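Benzyl alcohol dehydrogenase (Acinetobacter calcoaceticus, PDB 1F8F) catalyses the NAD-dependent oxidation of benzyl alcohol, probably to benzaldehyde, as a zinc-containing medium-chain alcohol dehydrogenase with a Rossmann-fold coenzyme domain. Local coordinates at residues V239-S242 with K243-D246; V248-I251 with K252-T255. All blocks are in the same frame, centred on the assembly; numbering follows the deposited sequence.

Contact 1: residues V239-S242 with K243-D246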
loop_
_atom_site.group_PDB
_atom_site.type_symbol
_atom_site.label_atom_id
_atom_site.label_comp_id
_atom_site.label_asym_id
_atom_site.label_seq_id
_atom_site.Cartn_x
_atom_site.Cartn_y
_atom_site.Cartn_z
ATOM N N VAL A 239 21.517 15.676 17.544
ATOM C CA VAL A 239 22.027 14.588 18.360
ATOM C C VAL A 239 21.577 14.827 19.793
ATOM O O VAL A 239 21.416 15.985 20.185
ATOM C CB VAL A 239 23.553 14.410 18.280
ATOM C CG1 VAL A 239 23.915 13.858 16.890
ATOM C CG2 VAL A 239 24.356 15.662 18.636
ATOM N N ILE A 240 21.293 13.815 20.612
ATOM C CA ILE A 240 20.819 13.887 21.974
ATOM C C ILE A 240 21.471 12.822 22.874
ATOM O O ILE A 240 21.448 11.611 22.589
ATOM C CB ILE A 240 19.280 13.609 22.041
ATOM C CG1 ILE A 240 18.425 14.766 21.545
ATOM C CG2 ILE A 240 18.772 13.240 23.420
ATOM C CD1 ILE A 240 17.050 14.325 21.104
ATOM N N ASN A 241 21.975 13.235 24.017
ATOM C CA ASN A 241 22.549 12.321 25.019
ATOM C C ASN A 241 21.466 11.947 26.010
ATOM O O ASN A 241 21.101 12.761 26.849
ATOM C CB ASN A 241 23.758 12.980 25.680
ATOM C CG ASN A 241 24.630 12.089 26.540
ATOM O OD1 ASN A 241 24.147 11.236 27.299
ATOM N ND2 ASN A 241 25.944 12.247 26.466
ATOM N N SER A 242 20.927 10.727 26.006
ATOM C CA SER A 242 19.868 10.317 26.891
ATOM C C SER A 242 20.293 10.015 28.325
ATOM O O SER A 242 19.472 9.416 29.039
ATOM C CB SER A 242 19.102 9.084 26.427
ATOM O OG SER A 242 19.722 7.869 26.836
ATOM N N LYS A 243 21.499 10.380 28.745
ATOM C CA LYS A 243 21.936 10.236 30.117
ATOM C C LYS A 243 21.768 11.584 30.815
ATOM O O LYS A 243 21.329 11.668 31.945
ATOM C CB LYS A 243 23.379 9.744 30.214
ATOM C CG LYS A 243 23.712 9.282 31.634
ATOM C CD LYS A 243 24.849 8.273 31.635
ATOM C CE LYS A 243 24.314 6.849 31.396
ATOM N NZ LYS A 243 25.517 5.985 31.135
ATOM N N THR A 244 21.992 12.669 30.139
ATOM C CA THR A 244 21.943 14.066 30.461
ATOM C C THR A 244 20.752 14.906 30.075
ATOM O O THR A 244 20.631 16.108 30.369
ATOM C CB THR A 244 23.096 14.625 29.550
ATOM O OG1 THR A 244 24.213 13.782 29.897
ATOM C CG2 THR A 244 23.396 16.084 29.724
ATOM N N GLN A 245 19.872 14.411 29.210
ATOM C CA GLN A 245 18.710 15.164 28.708
ATOM C C GLN A 245 17.463 14.286 28.648
ATOM O O GLN A 245 17.571 13.054 28.504
ATOM C CB GLN A 245 19.038 15.718 27.313
ATOM C CG GLN A 245 20.402 16.287 26.990
ATOM C CD GLN A 245 20.757 16.553 25.528
ATOM O OE1 GLN A 245 21.702 15.985 24.943
ATOM N NE2 GLN A 245 19.991 17.466 24.924
ATOM N N ASP A 246 16.261 14.785 28.868
ATOM C CA ASP A 246 15.076 13.925 28.656
ATOM C C ASP A 246 14.906 13.892 27.116
ATOM O O ASP A 246 14.626 14.897 26.462
ATOM C CB ASP A 246 13.853 14.519 29.306
ATOM C CG ASP A 246 12.564 13.801 28.935
ATOM O OD1 ASP A 246 12.609 12.973 28.022
ATOM O OD2 ASP A 246 11.494 14.066 29.557
HETATM O O HOH W 1 21.440 17.932 22.621
#

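Contact 2: residues V248-I251 with K252-T255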
loop_
_atom_site.group_PDB
_atom_site.type_symbol
_atom_site.label_atom_id
_atom_site.label_comp_id
_atom_site.label_asym_id
_atom_site.label_seq_id
_atom_site.Cartn_x
_atom_site.Cartn_y
_atom_site.Cartn_z
ATOM N N VAL A 248 12.531 12.306 25.178
ATOM C CA VAL A 248 11.172 12.480 24.681
ATOM C C VAL A 248 10.810 13.937 24.410
ATOM O O VAL A 248 10.233 14.392 23.382
ATOM C CB VAL A 248 10.205 11.766 25.618
ATOM C CG1 VAL A 248 8.756 11.789 25.123
ATOM C CG2 VAL A 248 10.613 10.283 25.758
ATOM N N ALA A 249 11.125 14.751 25.430
ATOM C CA ALA A 249 10.814 16.161 25.435
ATOM C C ALA A 249 11.650 16.834 24.333
ATOM O O ALA A 249 11.070 17.648 23.638
ATOM C CB ALA A 249 11.148 16.799 26.776
ATOM N N ALA A 250 12.921 16.421 24.253
ATOM C CA ALA A 250 13.726 17.034 23.195
ATOM C C ALA A 250 13.128 16.638 21.844
ATOM O O ALA A 250 12.830 17.508 21.023
ATOM C CB ALA A 250 15.199 16.691 23.388
ATOM N N ILE A 251 12.929 15.367 21.543
ATOM C CA ILE A 251 12.343 14.967 20.246
ATOM C C ILE A 251 11.044 15.696 20.026
ATOM O O ILE A 251 10.877 16.205 18.911
ATOM C CB ILE A 251 12.126 13.432 20.139
ATOM C CG1 ILE A 251 13.445 12.711 20.267
ATOM C CG2 ILE A 251 11.447 13.085 18.803
ATOM C CD1 ILE A 251 13.571 11.256 20.484
ATOM N N LYS A 252 10.104 15.841 20.956
ATOM C CA LYS A 252 8.834 16.520 20.670
ATOM C C LYS A 252 8.967 17.990 20.322
ATOM O O LYS A 252 8.292 18.497 19.372
ATOM C CB LYS A 252 7.889 16.347 21.865
ATOM C CG LYS A 252 6.933 15.151 21.806
ATOM C CD LYS A 252 6.443 14.808 23.202
ATOM C CE LYS A 252 5.586 13.567 23.230
ATOM N NZ LYS A 252 4.112 13.851 23.227
ATOM N N GLU A 253 9.898 18.693 21.030
ATOM C CA GLU A 253 10.077 20.133 20.668
ATOM C C GLU A 253 10.739 20.300 19.317
ATOM O O GLU A 253 10.358 21.184 18.536
ATOM C CB GLU A 253 10.763 20.912 21.788
ATOM C CG GLU A 253 12.174 20.545 22.198
ATOM C CD GLU A 253 12.629 20.737 23.637
ATOM O OE1 GLU A 253 11.883 21.182 24.537
ATOM O OE2 GLU A 253 13.812 20.470 24.017
ATOM N N ILE A 254 11.731 19.491 18.969
ATOM C CA ILE A 254 12.442 19.553 17.693
ATOM C C ILE A 254 11.504 19.278 16.510
ATOM O O ILE A 254 11.647 19.935 15.461
ATOM C CB ILE A 254 13.562 18.479 17.674
ATOM C CG1 ILE A 254 14.702 18.884 18.653
ATOM C CG2 ILE A 254 14.196 18.206 16.311
ATOM C CD1 ILE A 254 15.773 17.794 18.883
ATOM N N THR A 255 10.557 18.339 16.612
ATOM C CA THR A 255 9.687 17.967 15.518
ATOM C C THR A 255 8.280 18.558 15.605
ATOM O O THR A 255 7.343 18.212 14.880
ATOM C CB THR A 255 9.476 16.437 15.419
ATOM O OG1 THR A 255 8.923 15.912 16.648
ATOM C CG2 THR A 255 10.812 15.726 15.262
#

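Contact 1: residues V239-S242 with K243-D246
Lys-243 opens the turn that follows strand 238-241, an outermost strand of the parallel Rossmann sheet, and its backbone N is held at once by the side chain of Asn-241 in an Asx turn. Lys-243 N donates to the amide oxygen OD1 of Asn-241 at 3.1 Å, in the carbonyl plane and on a lone pair. Asn-241 reaches forward because CG stands anti to its backbone N (chi1 -169°), while its ND2 is bound to Glu-225 at the start of helix 225-234; both ends of the amide are therefore used, which fixes its flip. Ser-242, the residue before the turn, is part of the NAD pocket, its side chain about 4 Å from the coenzyme at the nearest atoms. The methylene CB of Lys-243 lies 3.4 Å from the same OD1 of Asn-241, and its chain then bends away. At Thr-244 the backbone N makes a weak, long bond to the main-chain O of Asn-241, and OG1 sits beside the Asn-241 amide, 3.6 Å from OD1. Gln-245 turns back on the strand. Its backbone N adds a second weak bond to Asn-241 O, its CB and CG pass alongside that oxygen, and the extended chain carries OE1 to 2.9 Å from Asn-241 N. That bond is nearly straight at 167°. The donor nevertheless stands 46° above the carbonyl plane. Water 1 accepts from NE2 of Gln-245 at 2.8 Å and donates to Val-239 O. Asp-246 ends the loop as the N-cap of helix 247-254, its OD1 weakly bonded to Val-248 N and Ala-249 N.

Contact 2: residues V248-I251 with K252-T255
Val-248 and Lys-252 run alongside each other in one direction, one helical turn apart, with CG1 of Val-248 at 4.1 Å from CE of Lys-252. The lysine methylenes pass the carbonyl of Val-248 before the chain bends at its last torsion; CB of Lys-252 is 3.4 Å from Val-248 O. That oxygen also accepts the backbone bond from Lys-252 N, 2.8 Å from Val-248 O. Glu-253 folds back over the preceding turn. A chi1 of 63° tucks its CG over the helix, 3.3 Å from Ala-250 O, and the bend at chi2 lays OE2 3.5 Å from CA of Ala-250. The CG1 branch of Ile-254 lies against Ala-250 O, which receives the N-H of Ile-254 almost straight, at 172°. At the C-terminal end, Ile-251 O accepts the backbone N of Thr-255 at 3.2 Å, and Thr-255 OG1 stands 3.0 Å from Ile-251 O while also bonding Gly-258 N, tying the helix end to the chain that leads into strand 259-264. Further out, Ile-251 is buried against Val-195 and Trp-197 of strand 193-197, Ile-254 meets His-238, and Val-248 rests on Gln-274 and Asp-277 of helix 269-277. Four successive i to i+4 backbone bonds, with Ala-250, Ile-251 and Ile-254 facing the sheet and Glu-253 on the exposed side, make this an amphipathic helix of the Rossmann fold: the helix of the right-handed beta-alpha-beta crossover that joins strand 238-241 to strand 259-264, packed on strands 238-241 and 193-197.

Both contacts lie near the surface of the coenzyme domain, their centres 11 Å apart, and they follow one another along the chain as strand, turn and helix. Contact 1 is chiefly polar: side-chain amides and a water tie the strand end to the loop, with Ser-242 in the NAD pocket. Contact 2 rests on regular backbone bonding with aliphatic packing, and the side chain of Ile-251 lies about 11 Å from the coenzyme. Each has a single buried residue, and these two meet where strand 238-241 packs against helix 247-254: CD1 of Ile-240 lies 4.0 Å from CG1 of Ile-251, and also touches CB of Ala-250.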